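Local coordinates for aminotransferase class-III (PDB 6K8H), which belongs to the class-III aminotransferases, a family within the PLP-dependent aminotransferase clan, and is an omega-transaminase whose assembly holds two chains, at residues 411-414 with 415-419; 400-403 with 404-408; 185-188 with 189-192; 239-242 with 243-246. All blocks are in the same frame, centred on the assembly; numbering follows the deposited sequence.

Contact 1: 411-414 with 415-419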
loop_
_atom_site.group_PDB
_atom_site.type_symbol
_atom_site.label_atom_id
_atom_site.label_comp_id
_atom_site.label_asym_id
_atom_site.label_seq_id
_atom_site.Cartn_x
_atom_site.Cartn_y
_atom_site.Cartn_z
ATOM N N ILE B 411 -23.344 14.056 -14.821
ATOM C CA ILE B 411 -22.820 12.692 -14.883
ATOM C C ILE B 411 -21.300 12.720 -14.730
ATOM O O ILE B 411 -20.599 13.398 -15.491
ATOM C CB ILE B 411 -23.207 11.982 -16.194
ATOM C CG1 ILE B 411 -24.730 11.939 -16.383
ATOM C CG2 ILE B 411 -22.626 10.567 -16.209
ATOM C CD1 ILE B 411 -25.449 10.980 -15.449
ATOM N N PHE B 412 -20.796 11.966 -13.765
ATOM C CA PHE B 412 -19.366 11.812 -13.526
ATOM C C PHE B 412 -18.988 10.397 -13.948
ATOM O O PHE B 412 -19.400 9.428 -13.306
ATOM C CB PHE B 412 -19.044 12.074 -12.052
ATOM C CG PHE B 412 -17.597 11.871 -11.677
ATOM C CD1 PHE B 412 -16.569 12.385 -12.454
ATOM C CD2 PHE B 412 -17.274 11.190 -10.515
ATOM C CE1 PHE B 412 -15.234 12.191 -12.090
ATOM C CE2 PHE B 412 -15.957 10.984 -10.135
ATOM C CZ PHE B 412 -14.928 11.495 -10.928
ATOM N N ILE B 413 -18.220 10.281 -15.033
ATOM C CA ILE B 413 -17.750 8.997 -15.543
ATOM C C ILE B 413 -16.272 9.165 -15.883
ATOM O O ILE B 413 -15.764 10.284 -15.965
ATOM C CB ILE B 413 -18.566 8.503 -16.768
ATOM C CG1 ILE B 413 -18.355 6.997 -17.001
ATOM C CG2 ILE B 413 -18.250 9.349 -18.004
ATOM C CD1 ILE B 413 -19.443 6.341 -17.833
ATOM N N THR B 414 -15.560 8.042 -16.034
ATOM C CA THR B 414 -14.150 8.143 -16.384
ATOM C C THR B 414 -13.979 8.726 -17.785
ATOM O O THR B 414 -14.877 8.629 -18.629
ATOM C CB THR B 414 -13.448 6.786 -16.321
ATOM O OG1 THR B 414 -13.966 5.915 -17.336
ATOM C CG2 THR B 414 -13.599 6.153 -14.941
ATOM N N PRO B 415 -12.815 9.311 -18.066
ATOM C CA PRO B 415 -12.569 9.822 -19.426
ATOM C C PRO B 415 -12.723 8.772 -20.514
ATOM O O PRO B 415 -13.074 9.126 -21.644
ATOM C CB PRO B 415 -11.130 10.337 -19.345
ATOM C CG PRO B 415 -10.959 10.715 -17.899
ATOM C CD PRO B 415 -11.757 9.709 -17.115
ATOM N N ALA B 416 -12.494 7.490 -20.218
ATOM C CA ALA B 416 -12.649 6.473 -21.248
ATOM C C ALA B 416 -14.107 6.092 -21.478
ATOM O O ALA B 416 -14.392 5.363 -22.432
ATOM C CB ALA B 416 -11.836 5.216 -20.885
ATOM N N LEU B 417 -15.030 6.621 -20.664
ATOM C CA LEU B 417 -16.427 6.188 -20.617
ATOM C C LEU B 417 -16.535 4.756 -20.090
ATOM O O LEU B 417 -17.447 4.006 -20.452
ATOM C CB LEU B 417 -17.143 6.350 -21.973
ATOM C CG LEU B 417 -16.992 7.723 -22.640
ATOM C CD1 LEU B 417 -17.818 7.821 -23.909
ATOM C CD2 LEU B 417 -17.338 8.879 -21.693
ATOM N N PHE B 418 -15.640 4.462 -19.150
ATOM C CA PHE B 418 -15.710 3.223 -18.348
ATOM C C PHE B 418 -16.468 3.640 -17.086
ATOM O O PHE B 418 -16.120 4.662 -16.501
ATOM C CB PHE B 418 -14.321 2.721 -17.965
ATOM C CG PHE B 418 -14.347 1.711 -16.848
ATOM C CD1 PHE B 418 -14.883 0.452 -17.050
ATOM C CD2 PHE B 418 -13.856 2.026 -15.591
ATOM C CE1 PHE B 418 -14.905 -0.479 -16.026
ATOM C CE2 PHE B 418 -13.886 1.095 -14.567
ATOM C CZ PHE B 418 -14.412 -0.155 -14.786
ATOM N N GLY B 419 -17.480 2.877 -16.696
ATOM C CA GLY B 419 -18.267 3.252 -15.541
ATOM C C GLY B 419 -18.758 2.050 -14.760
ATOM O O GLY B 419 -18.664 0.898 -15.199
#
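A type I beta turn from Thr414 to Leu417 joins strand 411-412, at the edge of one sheet, to strand 418-420, at the edge of another. Its closing backbone bond runs from Leu417 N to Thr414 O at 2.9 Å. Beyond the turn, the hydroxyl of Thr414 reaches Phe418, the residue after it: Thr414 OG1 donates to Phe418 O over 2.6 Å, in the carbonyl plane and on a lone pair of the oxygen. The torsion explains the reach, since chi1 of 66° sets OG1 between the backbone N and the carbonyl carbon of Thr414. A weak, long bond from Thr414 N (3.5 Å) ends on the same Phe418 O, which thus receives two donors from one residue. Thr414 CG2 lies near the plane of the Phe418 ring, at its edge, 4.2 Å from CD2.

The apolar contact is made by Ile413, whose CG2 meets Leu417 CD2 at 3.8 Å; these two side chains cross at about a right angle. The other branch packs on a carbonyl, Ile413 CG1 sitting 3.3 Å from Phe418 O. Leu417 has positive phi and psi (66° and 35°), the left-handed helical region, and its side chain packs on Val399 and Val402 of helix 393-408. Phe418, in turn, touches Arg226, a residue of the ligand pocket. Phe418 O, just past the turn, thus takes one short hydroxyl bond and one weak amide bond from Thr414, which probably helps hold the chain's direction into strand 418-420.

Contact 2: 400-403 with 404-408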
loop_
_atom_site.group_PDB
_atom_site.type_symbol
_atom_site.label_atom_id
_atom_site.label_comp_id
_atom_site.label_asym_id
_atom_site.label_seq_id
_atom_site.Cartn_x
_atom_site.Cartn_y
_atom_site.Cartn_z
ATOM N N GLY B 400 -13.621 12.674 -25.698
ATOM C CA GLY B 400 -13.419 13.777 -24.770
ATOM C C GLY B 400 -14.568 14.765 -24.784
ATOM O O GLY B 400 -14.966 15.280 -23.738
ATOM N N ARG B 401 -15.105 15.057 -25.971
ATOM C CA ARG B 401 -16.291 15.916 -26.032
ATOM C C ARG B 401 -17.470 15.278 -25.292
ATOM O O ARG B 401 -18.166 15.948 -24.517
ATOM C CB ARG B 401 -16.669 16.206 -27.488
ATOM C CG ARG B 401 -15.822 17.274 -28.172
ATOM C CD ARG B 401 -16.375 17.668 -29.568
ATOM N NE ARG B 401 -15.648 18.816 -30.117
ATOM C CZ ARG B 401 -15.853 20.076 -29.739
ATOM N NH1 ARG B 401 -16.772 20.355 -28.820
ATOM N NH2 ARG B 401 -15.146 21.062 -30.274
ATOM N N VAL B 402 -17.697 13.976 -25.506
ATOM C CA VAL B 402 -18.814 13.313 -24.832
ATOM C C VAL B 402 -18.614 13.348 -23.320
ATOM O O VAL B 402 -19.549 13.627 -22.557
ATOM C CB VAL B 402 -18.977 11.869 -25.354
ATOM C CG1 VAL B 402 -20.011 11.097 -24.526
ATOM C CG2 VAL B 402 -19.375 11.880 -26.820
ATOM N N HIS B 403 -17.385 13.092 -22.863
ATOM C CA HIS B 403 -17.113 13.084 -21.429
ATOM C C HIS B 403 -17.323 14.465 -20.813
ATOM O O HIS B 403 -17.958 14.596 -19.759
ATOM C CB HIS B 403 -15.691 12.583 -21.170
ATOM C CG HIS B 403 -15.256 12.709 -19.745
ATOM N ND1 HIS B 403 -14.511 13.772 -19.284
ATOM C CD2 HIS B 403 -15.472 11.909 -18.675
ATOM C CE1 HIS B 403 -14.282 13.621 -17.992
ATOM N NE2 HIS B 403 -14.851 12.496 -17.597
ATOM N N GLU B 404 -16.803 15.513 -21.466
ATOM C CA GLU B 404 -16.973 16.867 -20.944
ATOM C C GLU B 404 -18.449 17.263 -20.884
ATOM O O GLU B 404 -18.906 17.855 -19.891
ATOM C CB GLU B 404 -16.170 17.850 -21.805
ATOM C CG GLU B 404 -16.282 19.314 -21.393
ATOM C CD GLU B 404 -15.498 19.657 -20.130
ATOM O OE1 GLU B 404 -14.772 18.787 -19.590
ATOM O OE2 GLU B 404 -15.606 20.816 -19.669
ATOM N N ALA B 405 -19.222 16.923 -21.923
ATOM C CA ALA B 405 -20.652 17.234 -21.896
ATOM C C ALA B 405 -21.364 16.474 -20.783
ATOM O O ALA B 405 -22.206 17.044 -20.071
ATOM C CB ALA B 405 -21.294 16.926 -23.249
ATOM N N LEU B 406 -21.040 15.185 -20.614
ATOM C CA LEU B 406 -21.633 14.423 -19.518
ATOM C C LEU B 406 -21.320 15.082 -18.178
ATOM O O LEU B 406 -22.211 15.247 -17.337
ATOM C CB LEU B 406 -21.140 12.968 -19.538
ATOM C CG LEU B 406 -21.764 12.046 -20.596
ATOM C CD1 LEU B 406 -21.028 10.699 -20.678
ATOM C CD2 LEU B 406 -23.256 11.842 -20.317
ATOM N N MET B 407 -20.053 15.467 -17.970
ATOM C CA MET B 407 -19.663 16.157 -16.744
ATOM C C MET B 407 -20.512 17.395 -16.513
ATOM O O MET B 407 -20.888 17.696 -15.374
ATOM C CB MET B 407 -18.184 16.549 -16.791
ATOM C CG MET B 407 -17.220 15.398 -16.520
ATOM S SD MET B 407 -17.242 14.891 -14.786
ATOM C CE MET B 407 -16.460 16.291 -13.971
ATOM N N GLY B 408 -20.790 18.148 -17.576
ATOM C CA GLY B 408 -21.622 19.325 -17.415
ATOM C C GLY B 408 -23.104 19.052 -17.298
ATOM O O GLY B 408 -23.874 19.983 -17.047
HETATM O O HOH W 1 -13.667 16.375 -19.779
#
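His403 and Met407 lie one turn apart on helix 393-408, and 400-407 is a regular alpha-helical run, as its backbone bonds attest. Four i to i+4 bonds cross from 400-403 to 404-408, all with N-H...O angles of 165° or more; the one linking this pair, Met407 N to His403 O, measures 2.9 Å.

Dispersion contacts form two patches. In the first, the methylene Met407 CG stands over one face of the imidazole, 4.0 Å from the ring centroid and 25° off its normal, a CH-pi contact offset toward the rim. Both side chains point the same way: CG of His403 is anti to its backbone N (chi1 172°), leaning the ring along the helix toward Met407. The sulfur is farther off, Met407 SD lying 5.0 Å from the centroid in an oblique position. In the second patch, the Val402 and Leu406 side chains lie side by side, CG1 of Val402 4.0 Å from CD1 of Leu406. This side of the helix faces its surroundings through Val402 on Ala444 of helix 427-445 and Leu406 on Ile411.

Polar links involve the ends of His403 and Glu404. The carboxylate of Glu404 is bound first of all outside the helix, where OE2 makes a salt bridge to NE of Arg13, while His403 NE2 has a weak hydrogen bond to Ile413 O. Bridging the two neighbours is a single water, in the plane of the imidazole at its edge: it is 2.8 Å from His403 ND1 and donates a hydrogen bond of 2.7 Å to Glu404 OE1.

Contact 3: 185-188 with 189-192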
loop_
_atom_site.group_PDB
_atom_site.type_symbol
_atom_site.label_atom_id
_atom_site.label_comp_id
_atom_site.label_asym_id
_atom_site.label_seq_id
_atom_site.Cartn_x
_atom_site.Cartn_y
_atom_site.Cartn_z
ATOM N N GLY B 185 13.261 5.708 -16.435
ATOM C CA GLY B 185 14.426 5.070 -15.859
ATOM C C GLY B 185 14.266 3.604 -15.526
ATOM O O GLY B 185 15.035 3.092 -14.714
ATOM N N THR B 186 13.294 2.911 -16.128
ATOM C CA THR B 186 13.102 1.489 -15.841
ATOM C C THR B 186 14.375 0.713 -16.161
ATOM O O THR B 186 14.875 0.796 -17.294
ATOM C CB THR B 186 11.942 0.908 -16.654
ATOM O OG1 THR B 186 10.710 1.518 -16.253
ATOM C CG2 THR B 186 11.857 -0.616 -16.450
ATOM N N PRO B 187 14.916 -0.054 -15.214
ATOM C CA PRO B 187 16.124 -0.834 -15.493
ATOM C C PRO B 187 15.879 -1.851 -16.598
ATOM O O PRO B 187 14.808 -2.459 -16.685
ATOM C CB PRO B 187 16.423 -1.523 -14.156
ATOM C CG PRO B 187 15.736 -0.690 -13.120
ATOM C CD PRO B 187 14.494 -0.156 -13.804
ATOM N N GLN B 188 16.889 -2.033 -17.453
ATOM C CA GLN B 188 16.784 -3.062 -18.478
ATOM C C GLN B 188 16.498 -4.428 -17.869
ATOM O O GLN B 188 15.750 -5.210 -18.454
ATOM C CB GLN B 188 18.063 -3.112 -19.320
ATOM C CG GLN B 188 17.961 -3.983 -20.576
ATOM C CD GLN B 188 16.948 -3.465 -21.589
ATOM O OE1 GLN B 188 16.894 -2.273 -21.868
ATOM N NE2 GLN B 188 16.147 -4.373 -22.152
ATOM N N ALA B 189 17.042 -4.714 -16.679
ATOM C CA ALA B 189 16.844 -6.022 -16.049
ATOM C C ALA B 189 15.396 -6.240 -15.620
ATOM O O ALA B 189 14.909 -7.384 -15.606
ATOM C CB ALA B 189 17.795 -6.181 -14.859
ATOM N N VAL B 190 14.681 -5.162 -15.285
ATOM C CA VAL B 190 13.249 -5.284 -15.024
ATOM C C VAL B 190 12.488 -5.604 -16.310
ATOM O O VAL B 190 11.636 -6.500 -16.336
ATOM C CB VAL B 190 12.714 -4.016 -14.337
ATOM C CG1 VAL B 190 11.196 -4.037 -14.288
ATOM C CG2 VAL B 190 13.286 -3.929 -12.934
ATOM N N LEU B 191 12.762 -4.861 -17.380
ATOM C CA LEU B 191 12.136 -5.148 -18.673
ATOM C C LEU B 191 12.411 -6.583 -19.128
ATOM O O LEU B 191 11.506 -7.290 -19.599
ATOM C CB LEU B 191 12.636 -4.155 -19.726
ATOM C CG LEU B 191 12.228 -2.685 -19.601
ATOM C CD1 LEU B 191 12.841 -1.905 -20.746
ATOM C CD2 LEU B 191 10.708 -2.523 -19.566
ATOM N N ASP B 192 13.668 -7.018 -19.014
ATOM C CA ASP B 192 14.069 -8.357 -19.419
ATOM C C ASP B 192 13.428 -9.440 -18.568
ATOM O O ASP B 192 13.325 -10.581 -19.034
ATOM C CB ASP B 192 15.595 -8.512 -19.344
ATOM C CG ASP B 192 16.331 -7.677 -20.381
ATOM O OD1 ASP B 192 15.675 -7.097 -21.278
ATOM O OD2 ASP B 192 17.582 -7.595 -20.295
#
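Pro187 O is gripped by two amides of the first helical turn: Leu191 N at 3.2 Å, nearly straight, and Val190 N at 3.0 Å, a weak and strongly bent bond. Pro187 holds the N-cap position of helix 188-192. The next bond of the series, Asp192 N to Gln188 O, is shorter at 2.8 Å.

A side-chain bond spans the same turn. Gln188 NE2 donates to Asp192 OD1 over 2.9 Å, meeting the syn side of the carboxylate oxygen but 34° out of the carboxylate plane; the two flat groups stand 53° apart. The bend of Gln188 at chi2 (64°) folds its amide back to reach the Asp192 carboxylate. Just before the cap, Thr186 CG2 touches Leu191 CG at 3.8 Å, the two side chains crossing at about a right angle, while Thr186 OG1 is occupied by Thr183 O. The ring of Pro187 lies beside Val190 CG2.

This short helix precedes strand 194-197, an edge of the seven-stranded sheet. Val163 touches both Val190 and Leu191, and the second subunit supplies Arg139 against Pro187, Phe160 against Val190 and its own Ala189 against Ala189.

Contact 4: 239-242 with 243-246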
loop_
_atom_site.group_PDB
_atom_site.type_symbol
_atom_site.label_atom_id
_atom_site.label_comp_id
_atom_site.label_asym_id
_atom_site.label_seq_id
_atom_site.Cartn_x
_atom_site.Cartn_y
_atom_site.Cartn_z
ATOM N N GLN B 239 -9.143 -21.303 -20.579
ATOM C CA GLN B 239 -8.999 -22.720 -20.251
ATOM C C GLN B 239 -7.654 -23.258 -20.720
ATOM O O GLN B 239 -6.982 -23.996 -19.989
ATOM C CB GLN B 239 -10.146 -23.530 -20.869
ATOM C CG GLN B 239 -11.532 -23.252 -20.256
ATOM C CD GLN B 239 -12.688 -23.639 -21.183
ATOM O OE1 GLN B 239 -12.536 -24.489 -22.072
ATOM N NE2 GLN B 239 -13.851 -23.009 -20.982
ATOM N N ARG B 240 -7.229 -22.879 -21.926
ATOM C CA ARG B 240 -5.926 -23.338 -22.395
ATOM C C ARG B 240 -4.784 -22.702 -21.611
ATOM O O ARG B 240 -3.751 -23.351 -21.385
ATOM C CB ARG B 240 -5.796 -23.061 -23.887
ATOM C CG ARG B 240 -6.676 -23.997 -24.711
ATOM C CD ARG B 240 -6.723 -23.597 -26.173
ATOM N NE ARG B 240 -5.388 -23.489 -26.760
ATOM C CZ ARG B 240 -5.157 -23.413 -28.065
ATOM N NH1 ARG B 240 -6.173 -23.443 -28.923
ATOM N NH2 ARG B 240 -3.913 -23.299 -28.511
ATOM N N LEU B 241 -4.949 -21.443 -21.188
ATOM C CA LEU B 241 -3.961 -20.824 -20.311
ATOM C C LEU B 241 -3.851 -21.588 -18.999
ATOM O O LEU B 241 -2.738 -21.832 -18.501
ATOM C CB LEU B 241 -4.325 -19.352 -20.050
ATOM C CG LEU B 241 -3.385 -18.567 -19.115
ATOM C CD1 LEU B 241 -1.973 -18.517 -19.680
ATOM C CD2 LEU B 241 -3.911 -17.146 -18.842
ATOM N N ARG B 242 -4.999 -21.979 -18.421
ATOM C CA ARG B 242 -4.960 -22.776 -17.196
ATOM C C ARG B 242 -4.235 -24.101 -17.429
ATOM O O ARG B 242 -3.409 -24.523 -16.603
ATOM C CB ARG B 242 -6.379 -23.000 -16.665
ATOM C CG ARG B 242 -6.488 -24.031 -15.529
ATOM C CD ARG B 242 -5.965 -23.485 -14.188
ATOM N NE ARG B 242 -4.504 -23.485 -14.128
ATOM C CZ ARG B 242 -3.787 -23.175 -13.050
ATOM N NH1 ARG B 242 -4.388 -22.831 -11.917
ATOM N NH2 ARG B 242 -2.462 -23.205 -13.111
ATOM N N GLU B 243 -4.502 -24.754 -18.567
ATOM C CA GLU B 243 -3.872 -26.053 -18.827
ATOM C C GLU B 243 -2.361 -25.918 -18.971
ATOM O O GLU B 243 -1.596 -26.704 -18.395
ATOM C CB GLU B 243 -4.465 -26.708 -20.079
ATOM C CG GLU B 243 -5.914 -27.127 -19.940
ATOM C CD GLU B 243 -6.071 -28.553 -19.441
ATOM O OE1 GLU B 243 -5.359 -28.939 -18.485
ATOM O OE2 GLU B 243 -6.905 -29.300 -20.013
ATOM N N ILE B 244 -1.902 -24.919 -19.726
ATOM C CA ILE B 244 -0.467 -24.855 -19.998
ATOM C C ILE B 244 0.297 -24.420 -18.755
ATOM O O ILE B 244 1.401 -24.920 -18.499
ATOM C CB ILE B 244 -0.158 -23.949 -21.209
ATOM C CG1 ILE B 244 1.331 -24.034 -21.569
ATOM C CG2 ILE B 244 -0.555 -22.501 -20.949
ATOM C CD1 ILE B 244 1.690 -23.386 -22.889
ATOM N N THR B 245 -0.264 -23.491 -17.957
ATOM C CA THR B 245 0.426 -23.118 -16.723
ATOM C C THR B 245 0.469 -24.283 -15.744
ATOM O O THR B 245 1.486 -24.500 -15.076
ATOM C CB THR B 245 -0.222 -21.900 -16.065
ATOM O OG1 THR B 245 -1.634 -22.108 -15.924
ATOM C CG2 THR B 245 0.047 -20.640 -16.882
ATOM N N ARG B 246 -0.623 -25.046 -15.635
ATOM C CA ARG B 246 -0.592 -26.215 -14.762
ATOM C C ARG B 246 0.438 -27.236 -15.240
ATOM O O ARG B 246 1.174 -27.817 -14.430
ATOM C CB ARG B 246 -1.985 -26.835 -14.686
ATOM C CG ARG B 246 -2.020 -28.161 -13.968
ATOM C CD ARG B 246 -1.982 -27.993 -12.453
ATOM N NE ARG B 246 -2.406 -29.233 -11.803
ATOM C CZ ARG B 246 -3.670 -29.529 -11.507
ATOM N NH1 ARG B 246 -4.641 -28.662 -11.785
ATOM N NH2 ARG B 246 -3.963 -30.692 -10.933
#
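Gln239 O accepts the amide of Glu243 at 3.0 Å, the first of four i to i+4 bonds that mark this run as alpha helix; it belongs to helix 235-248, the connection of a beta-alpha-beta unit between strands 216-221 and 251-255. Glu243 CG also comes up against Gln239 O, at 3.3 Å. Arg240 follows, and its carbonyl takes the amide of Ile244. Ile244 CG2 packs on the same Arg240 O at 3.3 Å, while the guanidinium of Arg240 leaves the helix for a salt bridge with Glu206 of helix 202-211.

Leu241 faces inward, onto Leu252 and Ile221 of the flanking strands. Its CD1 lies 4.1 Å from Thr245 CG2, the two side chains crossing at a slant. Leu241 O receives Thr245 N at 3.0 Å. Chi1 of 51° turns the Thr245 hydroxyl back over the preceding turn, where OG1 lies close to two carbonyls, 2.8 Å from Leu241 O and 3.1 Å from Arg242 O.

Arg242 is bent at both chi2 and chi3, which curls its guanidinium along the helix toward Thr245. The group is fixed chiefly from outside: NH2 forms a salt bridge with Asp276 and NH1 a hydrogen bond with Thr274 O. Its NE is buried here and has no polar partner in the model. Within the helix, Arg246 N lies near the guanidinium plane at its edge, and Arg242 NH2 gives a weak bond to Thr245 OG1, 3.1 Å long and bent to 128°.

Contacts 1 and 2 adjoin and touch: helix 393-408 leads into strand 411-412, and their centres are about 9 Å apart. Ile411 N lies 3.0 Å from Leu406 O, a probable hydrogen bond, and Phe412 CD1 packs 3.5 Å from Met407 SD. Contact 1 is also near the pocket, the Phe418 side chain being about 8 Å from the bound (5-hydroxy-4,6-dimethylpyridin-3-yl)methyl dihydrogen phosphate. Contact 4 is on the opposite side of the chain's centre from both, about 34 Å from contact 1 and about 42 Å from contact 2, centre to centre. Contact 3, at the subunit interface, does not touch contact 4; their nearest atoms are about 17 Å apart, although both helices connect to strands of the seven-stranded sheet along the chain.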